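Local coordinates for protein importin-95 (Chaetomium thermophilum, PDB 4XRI) that acts as a flexible HEAT-repeat transport receptor in the nuclear import of protein cargo and probably binds a small GTPase, at residues V369-I374 and G406-V411; C361-A366 and F400-D405; Q379-N384 and D394-A399. The protein carries 2 engineered substitutions. One frame throughout, in Å; residues are numbered along the deposited sequence.

Contact 1 (V369-I374 and G406-V411); sequences VGSTII and GPEEKV
Pro407 lies against the peptide that joins Gly370 to Ser371. Its CB is 3.4 Å from Gly370 C and 3.5 Å from Ser371 N, so a single ring carbon rests on both ends of that peptide bond. The two backbones come very close here, with Gly370 CA only 3.6 Å from Pro407 CA. Gly370 is where the chain leaves helix 354-369 with a positive phi of 65°, a conformation that favours glycine.

Further along, Val411 reaches back from the first turn of helix 409-425 and meets two partners with its two branches. Its CB stands 3.9 Å from Ser371 OG. From there CG2 runs on to the same hydroxyl, at 3.6 Å, whereas CG1, trans to the backbone N (chi1 -178°), meets the tip of Ile374, with CG1 and CD1 also 3.6 Å apart. Ile374 reaches this spot with an extended chain (chi2 169°), and its CD1 touches Pro407 CB at 4.0 Å as well, so that one methyl meets both the ring and the valine. Ser371 OG lies over the start of the helix, near Glu408 at the N-cap position, 3.6 Å from Glu408 N.

Ile374 also packs on Leu412 and Ile415 of helix 409-425, while Ile373 turns to helices 354-369 and 324-340. The contact therefore runs from the partly exposed Ser371 and the exposed Glu408 to the buried Ile374. It joins two interhelical turns of the HEAT-repeat solenoid, packed side by side, one leading into helix 374-384 and the other into helix 409-425.

Contact 2 (C361-A366 and F400-D405); sequences CLQLYA and FGAIMD
Ala366 and Ile403 mark the tight part of this contact, where helix 354-369 passes the end of helix 390-402. Ala366 CB points at Ile403, the first residue after helix 390-402 to leave helical geometry, and sits 3.7 Å from Ile403 CA and 3.7 Å from Asp405 O. Only a methyl separates the two backbones here, and the CA atoms of Ala366 and Ile403 come within 5.1 Å of each other. One turn earlier on helix 354-369 the roles are exchanged: Ala402 supplies the methyl and Leu362 the larger group, with Leu362 CD2 3.9 Å from Ala402 CB. Leu362 is turned with CG trans to its backbone N (chi1 -172°), which swings the isobutyl group across to that alanine.

Ile403 offers its shorter branch. Its CG2 is 4.1 Å from Ala366 CB, whereas CG1 is tucked between the backbone N and the carbonyl carbon (chi1 64°) and leads the longer branch away from the alanine. Ile373 packs against Leu362, Ala366 and Ile403 on the buried side.

The other side is looser and partly exposed. The side chain of Gln363 touches through its aliphatic part, CG lying 3.7 Å from Ala402 O, while the Asp405 side chain comes no nearer than 6.2 Å, from Asp405 CB to Gln363 O. Arg444 of helix 432-449 lies beside both side chains and donates to Gly401 O, with a weaker bond to Ala402 O, so these carbonyls at the helix end are served from a third helix.

Methyls and aliphatic carbons thus do the work between the two segments: close apolar fit takes the place of directional bonds, and the polar groups are left to the side of Arg444.

Contact 3 (Q379-N384 and D394-A399); sequences QFVEHN and DAAVSA
On the helix that sets Ala395 and Ala396 against Phe380 and Val381, the carbonyl O of Asp394 is gripped twice by Ser398. The hydroxyl donates from Ser398 OG to Asp394 O at 2.7 Å, and the amide from Ser398 N to the same oxygen at 3.0 Å; the two arrive from opposite faces of the carbonyl plane. This ties Ser398 back onto its own helix, on a flank that does not meet segment 379-384. The Asp394 carboxylate is bound elsewhere, to Ser437 and Gln343.

The two segments belong to consecutive, roughly antiparallel helices (146° between their directions), a helical hairpin of the HEAT-repeat solenoid. Their axes approach to 8.4 Å, a closeness allowed by three alanines on the facing side of helix 390-402.

Phe380 carries its ring with CG trans to the backbone N (chi1 179°), which sends it across to this alanine surface. Ala395 CB meets the ring at its edge, near the ring plane, 3.9 Å from Phe380 CZ. Over one face, offset toward the rim, lies the amide nitrogen of Asn384; that same ND2 makes a weak bond of 3.1 Å to Phe380 O, bent to 128° at the hydrogen, which helps to hold the amide over the ring. Leu337 of helix 324-340 also touches Phe380, and packs on Ala399 as well.

Next to the ring, Val381 brings CG2, the branch lying beside its backbone N, to within 3.3 Å of Ala396 O, a snug meeting of methyl and carbonyl. Ala396 answers from its side with its methyl set against the last turn of helix 374-384, CB lying 3.9 Å from Asn384 C.

In the fold
Contacts 2 and 3 are buried and share helix 390-402, which meets helix 374-384 along one part and helix 354-369 near its end; contact 1 lies at the surface, where turns meet beside the start of helix 409-425. Contact 2 sits between the others. Ile373 CD1 from contact 1 packs on Leu362 CD1 at 3.7 Å, and Leu362 CD2 packs on Ala399 CA of contact 3 at 4.0 Å. Contacts 1 and 3 do not touch, their nearest atoms being about 5 Å apart. Alanine methyls bring the helices together in the two buried contacts, whereas contact 1 combines a proline on a glycine-serine peptide, a serine hydroxyl and the tips of an isoleucine and a valine.

Contact 1 (V369-I374 and G406-V411)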
loop_
_atom_site.group_PDB
_atom_site.type_symbol
_atom_site.label_atom_id
_atom_site.label_comp_id
_atom_site.label_asym_id
_atom_site.label_seq_id
_atom_site.Cartn_x
_atom_site.Cartn_y
_atom_site.Cartn_z
ATOM N N VAL A 369 16.787 -16.809 -0.916
ATOM C CA VAL A 369 17.790 -17.859 -0.750
ATOM C C VAL A 369 18.988 -17.436 0.095
ATOM O O VAL A 369 19.805 -18.271 0.480
ATOM C CB VAL A 369 18.313 -18.351 -2.114
ATOM C CG1 VAL A 369 17.156 -18.563 -3.074
ATOM C CG2 VAL A 369 19.319 -17.368 -2.698
ATOM N N GLY A 370 19.094 -16.143 0.374
ATOM C CA GLY A 370 20.159 -15.635 1.217
ATOM C C GLY A 370 21.558 -15.787 0.643
ATOM O O GLY A 370 21.831 -15.379 -0.484
ATOM N N SER A 371 22.446 -16.387 1.432
ATOM C CA SER A 371 23.867 -16.478 1.094
ATOM C C SER A 371 24.149 -17.330 -0.141
ATOM O O SER A 371 25.205 -17.200 -0.761
ATOM C CB SER A 371 24.651 -17.035 2.285
ATOM O OG SER A 371 24.542 -16.180 3.409
ATOM N N THR A 372 23.208 -18.202 -0.490
ATOM C CA THR A 372 23.361 -19.092 -1.639
ATOM C C THR A 372 23.547 -18.307 -2.941
ATOM O O THR A 372 24.197 -18.775 -3.877
ATOM C CB THR A 372 22.143 -20.036 -1.774
ATOM O OG1 THR A 372 21.958 -20.753 -0.547
ATOM C CG2 THR A 372 22.341 -21.034 -2.911
ATOM N N ILE A 373 22.989 -17.101 -2.986
ATOM C CA ILE A 373 23.017 -16.284 -4.197
ATOM C C ILE A 373 24.360 -15.581 -4.409
ATOM O O ILE A 373 24.652 -15.096 -5.502
ATOM C CB ILE A 373 21.903 -15.216 -4.169
ATOM C CG1 ILE A 373 21.560 -14.757 -5.587
ATOM C CG2 ILE A 373 22.307 -14.035 -3.290
ATOM C CD1 ILE A 373 20.402 -13.790 -5.643
ATOM N N ILE A 374 25.181 -15.536 -3.367
ATOM C CA ILE A 374 26.391 -14.717 -3.388
ATOM C C ILE A 374 27.481 -15.174 -4.382
ATOM O O ILE A 374 28.009 -14.343 -5.123
ATOM C CB ILE A 374 26.999 -14.625 -1.976
ATOM C CG1 ILE A 374 26.111 -13.759 -1.085
ATOM C CG2 ILE A 374 28.409 -14.064 -2.029
ATOM C CD1 ILE A 374 26.478 -13.811 0.378
ATOM N N GLY A 406 18.974 -9.641 2.340
ATOM C CA GLY A 406 18.630 -11.049 2.274
ATOM C C GLY A 406 19.597 -11.982 2.981
ATOM O O GLY A 406 19.240 -12.594 3.987
ATOM N N PRO A 407 20.822 -12.115 2.449
ATOM C CA PRO A 407 21.810 -13.018 3.048
ATOM C C PRO A 407 22.299 -12.553 4.414
ATOM O O PRO A 407 22.046 -11.416 4.812
ATOM C CB PRO A 407 22.958 -13.015 2.030
ATOM C CG PRO A 407 22.770 -11.776 1.235
ATOM C CD PRO A 407 21.297 -11.545 1.177
ATOM N N GLU A 408 22.995 -13.440 5.119
ATOM C CA GLU A 408 23.532 -13.129 6.437
ATOM C C GLU A 408 24.481 -11.945 6.377
ATOM O O GLU A 408 25.397 -11.918 5.553
ATOM C CB GLU A 408 24.251 -14.342 7.026
ATOM C CG GLU A 408 23.353 -15.535 7.268
ATOM C CD GLU A 408 24.124 -16.736 7.765
ATOM O OE1 GLU A 408 25.372 -16.708 7.701
ATOM O OE2 GLU A 408 23.484 -17.706 8.220
ATOM N N GLU A 409 24.246 -10.968 7.248
ATOM C CA GLU A 409 25.099 -9.790 7.333
ATOM C C GLU A 409 26.553 -10.208 7.488
ATOM O O GLU A 409 27.423 -9.720 6.771
ATOM C CB GLU A 409 24.676 -8.891 8.497
ATOM C CG GLU A 409 25.692 -7.811 8.830
ATOM C CD GLU A 409 25.052 -6.525 9.308
ATOM O OE1 GLU A 409 23.994 -6.590 9.971
ATOM O OE2 GLU A 409 25.606 -5.445 9.009
ATOM N N LYS A 410 26.791 -11.145 8.404
ATOM C CA LYS A 410 28.126 -11.674 8.672
ATOM C C LYS A 410 28.844 -12.134 7.407
ATOM O O LYS A 410 30.049 -11.928 7.258
ATOM C CB LYS A 410 28.042 -12.836 9.661
ATOM C CG LYS A 410 27.620 -12.429 11.066
ATOM C CD LYS A 410 27.581 -13.627 12.001
ATOM C CE LYS A 410 27.208 -13.213 13.416
ATOM N NZ LYS A 410 27.134 -14.379 14.339
ATOM N N VAL A 411 28.102 -12.750 6.494
ATOM C CA VAL A 411 28.682 -13.225 5.244
ATOM C C VAL A 411 29.004 -12.060 4.308
ATOM O O VAL A 411 30.010 -12.079 3.597
ATOM C CB VAL A 411 27.744 -14.216 4.524
ATOM C CG1 VAL A 411 28.395 -14.733 3.250
ATOM C CG2 VAL A 411 27.396 -15.375 5.441
#

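Contact 2 (C361-A366 and F400-D405)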
loop_
_atom_site.group_PDB
_atom_site.type_symbol
_atom_site.label_atom_id
_atom_site.label_comp_id
_atom_site.label_asym_id
_atom_site.label_seq_id
_atom_site.Cartn_x
_atom_site.Cartn_y
_atom_site.Cartn_z
ATOM N N CYS A 361 13.443 -9.310 -9.670
ATOM C CA CYS A 361 13.558 -10.739 -9.405
ATOM C C CYS A 361 14.813 -11.053 -8.597
ATOM O O CYS A 361 14.770 -11.839 -7.648
ATOM C CB CYS A 361 13.568 -11.524 -10.723
ATOM S SG CYS A 361 13.419 -13.315 -10.538
ATOM N N LEU A 362 15.926 -10.434 -8.982
ATOM C CA LEU A 362 17.204 -10.657 -8.316
ATOM C C LEU A 362 17.145 -10.242 -6.849
ATOM O O LEU A 362 17.653 -10.944 -5.974
ATOM C CB LEU A 362 18.319 -9.898 -9.036
ATOM C CG LEU A 362 19.740 -10.191 -8.560
ATOM C CD1 LEU A 362 20.016 -11.687 -8.617
ATOM C CD2 LEU A 362 20.754 -9.427 -9.399
ATOM N N GLN A 363 16.519 -9.096 -6.594
ATOM C CA GLN A 363 16.283 -8.623 -5.231
ATOM C C GLN A 363 15.513 -9.653 -4.416
ATOM O O GLN A 363 15.938 -10.046 -3.330
ATOM C CB GLN A 363 15.517 -7.298 -5.240
ATOM C CG GLN A 363 16.397 -6.069 -5.323
ATOM C CD GLN A 363 15.654 -4.809 -4.920
ATOM O OE1 GLN A 363 14.439 -4.831 -4.723
ATOM N NE2 GLN A 363 16.381 -3.705 -4.788
ATOM N N LEU A 364 14.376 -10.081 -4.955
ATOM C CA LEU A 364 13.538 -11.093 -4.320
ATOM C C LEU A 364 14.283 -12.410 -4.139
ATOM O O LEU A 364 14.096 -13.108 -3.141
ATOM C CB LEU A 364 12.269 -11.326 -5.144
ATOM C CG LEU A 364 11.270 -10.171 -5.235
ATOM C CD1 LEU A 364 10.192 -10.492 -6.262
ATOM C CD2 LEU A 364 10.646 -9.895 -3.877
ATOM N N TYR A 365 15.126 -12.744 -5.112
ATOM C CA TYR A 365 15.898 -13.977 -5.061
ATOM C C TYR A 365 16.877 -13.961 -3.892
ATOM O O TYR A 365 17.071 -14.973 -3.216
ATOM C CB TYR A 365 16.653 -14.192 -6.375
ATOM C CG TYR A 365 16.649 -15.629 -6.851
ATOM C CD1 TYR A 365 17.420 -16.594 -6.216
ATOM C CD2 TYR A 365 15.866 -16.022 -7.932
ATOM C CE1 TYR A 365 17.412 -17.908 -6.643
ATOM C CE2 TYR A 365 15.857 -17.332 -8.368
ATOM C CZ TYR A 365 16.631 -18.270 -7.720
ATOM O OH TYR A 365 16.618 -19.575 -8.151
ATOM N N ALA A 366 17.488 -12.802 -3.662
ATOM C CA ALA A 366 18.447 -12.635 -2.575
ATOM C C ALA A 366 17.768 -12.801 -1.220
ATOM O O ALA A 366 18.337 -13.371 -0.290
ATOM C CB ALA A 366 19.120 -11.278 -2.666
ATOM N N PHE A 400 25.364 -6.116 -7.452
ATOM C CA PHE A 400 26.016 -6.027 -6.151
ATOM C C PHE A 400 25.080 -5.425 -5.109
ATOM O O PHE A 400 24.891 -5.982 -4.025
ATOM C CB PHE A 400 27.291 -5.193 -6.252
ATOM C CG PHE A 400 28.197 -5.332 -5.067
ATOM C CD1 PHE A 400 28.463 -4.249 -4.250
ATOM C CD2 PHE A 400 28.787 -6.549 -4.775
ATOM C CE1 PHE A 400 29.308 -4.377 -3.162
ATOM C CE2 PHE A 400 29.628 -6.685 -3.690
ATOM C CZ PHE A 400 29.890 -5.597 -2.880
ATOM N N GLY A 401 24.486 -4.287 -5.449
ATOM C CA GLY A 401 23.526 -3.644 -4.574
ATOM C C GLY A 401 22.279 -4.484 -4.385
ATOM O O GLY A 401 21.694 -4.498 -3.304
ATOM N N ALA A 402 21.882 -5.197 -5.435
ATOM C CA ALA A 402 20.634 -5.963 -5.436
ATOM C C ALA A 402 20.580 -7.078 -4.389
ATOM O O ALA A 402 19.502 -7.414 -3.898
ATOM C CB ALA A 402 20.389 -6.551 -6.821
ATOM N N ILE A 403 21.731 -7.651 -4.048
ATOM C CA ILE A 403 21.765 -8.792 -3.135
ATOM C C ILE A 403 22.126 -8.418 -1.698
ATOM O O ILE A 403 22.412 -9.294 -0.880
ATOM C CB ILE A 403 22.768 -9.865 -3.607
ATOM C CG1 ILE A 403 24.199 -9.317 -3.585
ATOM C CG2 ILE A 403 22.391 -10.381 -4.987
ATOM C CD1 ILE A 403 25.266 -10.392 -3.680
ATOM N N MET A 404 22.111 -7.127 -1.390
ATOM C CA MET A 404 22.504 -6.671 -0.059
ATOM C C MET A 404 21.456 -7.004 0.999
ATOM O O MET A 404 21.788 -7.256 2.157
ATOM C CB MET A 404 22.780 -5.168 -0.073
ATOM C CG MET A 404 24.124 -4.820 -0.685
ATOM S SD MET A 404 25.472 -5.662 0.168
ATOM C CE MET A 404 26.760 -5.575 -1.068
ATOM N N ASP A 405 20.190 -7.010 0.602
ATOM C CA ASP A 405 19.117 -7.361 1.522
ATOM C C ASP A 405 18.707 -8.816 1.332
ATOM O O ASP A 405 18.162 -9.187 0.293
ATOM C CB ASP A 405 17.915 -6.432 1.329
ATOM C CG ASP A 405 16.750 -6.782 2.241
ATOM O OD1 ASP A 405 16.959 -7.488 3.250
ATOM O OD2 ASP A 405 15.618 -6.342 1.948
#

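Contact 3 (Q379-N384 and D394-A399)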
loop_
_atom_site.group_PDB
_atom_site.type_symbol
_atom_site.label_atom_id
_atom_site.label_comp_id
_atom_site.label_asym_id
_atom_site.label_seq_id
_atom_site.Cartn_x
_atom_site.Cartn_y
_atom_site.Cartn_z
ATOM N N GLN A 379 30.826 -13.652 -8.797
ATOM C CA GLN A 379 31.531 -14.063 -10.006
ATOM C C GLN A 379 31.207 -13.111 -11.151
ATOM O O GLN A 379 32.087 -12.711 -11.911
ATOM C CB GLN A 379 31.165 -15.495 -10.401
ATOM C CG GLN A 379 31.893 -15.984 -11.640
ATOM C CD GLN A 379 31.416 -17.345 -12.108
ATOM O OE1 GLN A 379 30.285 -17.748 -11.838
ATOM N NE2 GLN A 379 32.283 -18.063 -12.815
ATOM N N PHE A 380 29.934 -12.748 -11.255
ATOM C CA PHE A 380 29.464 -11.851 -12.304
ATOM C C PHE A 380 29.989 -10.431 -12.122
ATOM O O PHE A 380 30.383 -9.778 -13.089
ATOM C CB PHE A 380 27.934 -11.842 -12.337
ATOM C CG PHE A 380 27.351 -10.921 -13.370
ATOM C CD1 PHE A 380 27.151 -11.355 -14.669
ATOM C CD2 PHE A 380 26.982 -9.628 -13.038
ATOM C CE1 PHE A 380 26.607 -10.514 -15.620
ATOM C CE2 PHE A 380 26.439 -8.781 -13.985
ATOM C CZ PHE A 380 26.250 -9.225 -15.279
ATOM N N VAL A 381 29.984 -9.956 -10.880
ATOM C CA VAL A 381 30.419 -8.597 -10.573
ATOM C C VAL A 381 31.912 -8.425 -10.831
ATOM O O VAL A 381 32.341 -7.410 -11.380
ATOM C CB VAL A 381 30.105 -8.217 -9.107
ATOM C CG1 VAL A 381 30.711 -6.863 -8.758
ATOM C CG2 VAL A 381 28.608 -8.197 -8.877
ATOM N N GLU A 382 32.701 -9.421 -10.443
ATOM C CA GLU A 382 34.143 -9.371 -10.663
ATOM C C GLU A 382 34.477 -9.383 -12.154
ATOM O O GLU A 382 35.373 -8.669 -12.605
ATOM C CB GLU A 382 34.845 -10.538 -9.962
ATOM C CG GLU A 382 34.811 -10.475 -8.442
ATOM C CD GLU A 382 35.872 -11.352 -7.797
ATOM O OE1 GLU A 382 37.017 -11.367 -8.299
ATOM O OE2 GLU A 382 35.564 -12.028 -6.793
ATOM N N HIS A 383 33.742 -10.191 -12.911
ATOM C CA HIS A 383 33.961 -10.318 -14.349
ATOM C C HIS A 383 33.659 -9.036 -15.121
ATOM O O HIS A 383 34.278 -8.769 -16.151
ATOM C CB HIS A 383 33.100 -11.449 -14.926
ATOM C CG HIS A 383 33.551 -12.821 -14.540
ATOM N ND1 HIS A 383 32.952 -13.964 -15.025
ATOM C CD2 HIS A 383 34.541 -13.241 -13.713
ATOM C CE1 HIS A 383 33.552 -15.025 -14.518
ATOM N NE2 HIS A 383 34.520 -14.612 -13.718
ATOM N N ASN A 384 32.706 -8.251 -14.628
ATOM C CA ASN A 384 32.108 -7.196 -15.440
ATOM C C ASN A 384 32.260 -5.771 -14.921
ATOM O O ASN A 384 31.869 -4.822 -15.600
ATOM C CB ASN A 384 30.621 -7.490 -15.617
ATOM C CG ASN A 384 30.371 -8.652 -16.549
ATOM O OD1 ASN A 384 30.863 -8.671 -17.674
ATOM N ND2 ASN A 384 29.613 -9.635 -16.083
ATOM N N ASP A 394 27.290 -1.367 -15.483
ATOM C CA ASP A 394 26.037 -0.998 -14.839
ATOM C C ASP A 394 25.361 -2.222 -14.236
ATOM O O ASP A 394 24.845 -2.170 -13.121
ATOM C CB ASP A 394 25.097 -0.318 -15.836
ATOM C CG ASP A 394 23.777 0.082 -15.208
ATOM O OD1 ASP A 394 23.724 1.157 -14.577
ATOM O OD2 ASP A 394 22.792 -0.672 -15.352
ATOM N N ALA A 395 25.366 -3.323 -14.982
ATOM C CA ALA A 395 24.787 -4.574 -14.505
ATOM C C ALA A 395 25.520 -5.071 -13.266
ATOM O O ALA A 395 24.904 -5.558 -12.316
ATOM C CB ALA A 395 24.824 -5.626 -15.598
ATOM N N ALA A 396 26.841 -4.927 -13.285
ATOM C CA ALA A 396 27.691 -5.418 -12.208
ATOM C C ALA A 396 27.407 -4.707 -10.887
ATOM O O ALA A 396 27.213 -5.355 -9.858
ATOM C CB ALA A 396 29.159 -5.265 -12.583
ATOM N N VAL A 397 27.388 -3.377 -10.917
ATOM C CA VAL A 397 27.123 -2.598 -9.711
ATOM C C VAL A 397 25.679 -2.794 -9.250
ATOM O O VAL A 397 25.411 -2.861 -8.052
ATOM C CB VAL A 397 27.406 -1.088 -9.919
ATOM C CG1 VAL A 397 28.891 -0.861 -10.154
ATOM C CG2 VAL A 397 26.596 -0.530 -11.072
ATOM N N SER A 398 24.760 -2.901 -10.207
ATOM C CA SER A 398 23.351 -3.128 -9.902
ATOM C C SER A 398 23.176 -4.433 -9.145
ATOM O O SER A 398 22.516 -4.480 -8.103
ATOM C CB SER A 398 22.510 -3.152 -11.181
ATOM O OG SER A 398 22.472 -1.877 -11.795
ATOM N N ALA A 399 23.779 -5.490 -9.680
ATOM C CA ALA A 399 23.713 -6.813 -9.072
ATOM C C ALA A 399 24.241 -6.800 -7.646
ATOM O O ALA A 399 23.644 -7.392 -6.751
ATOM C CB ALA A 399 24.493 -7.815 -9.910
#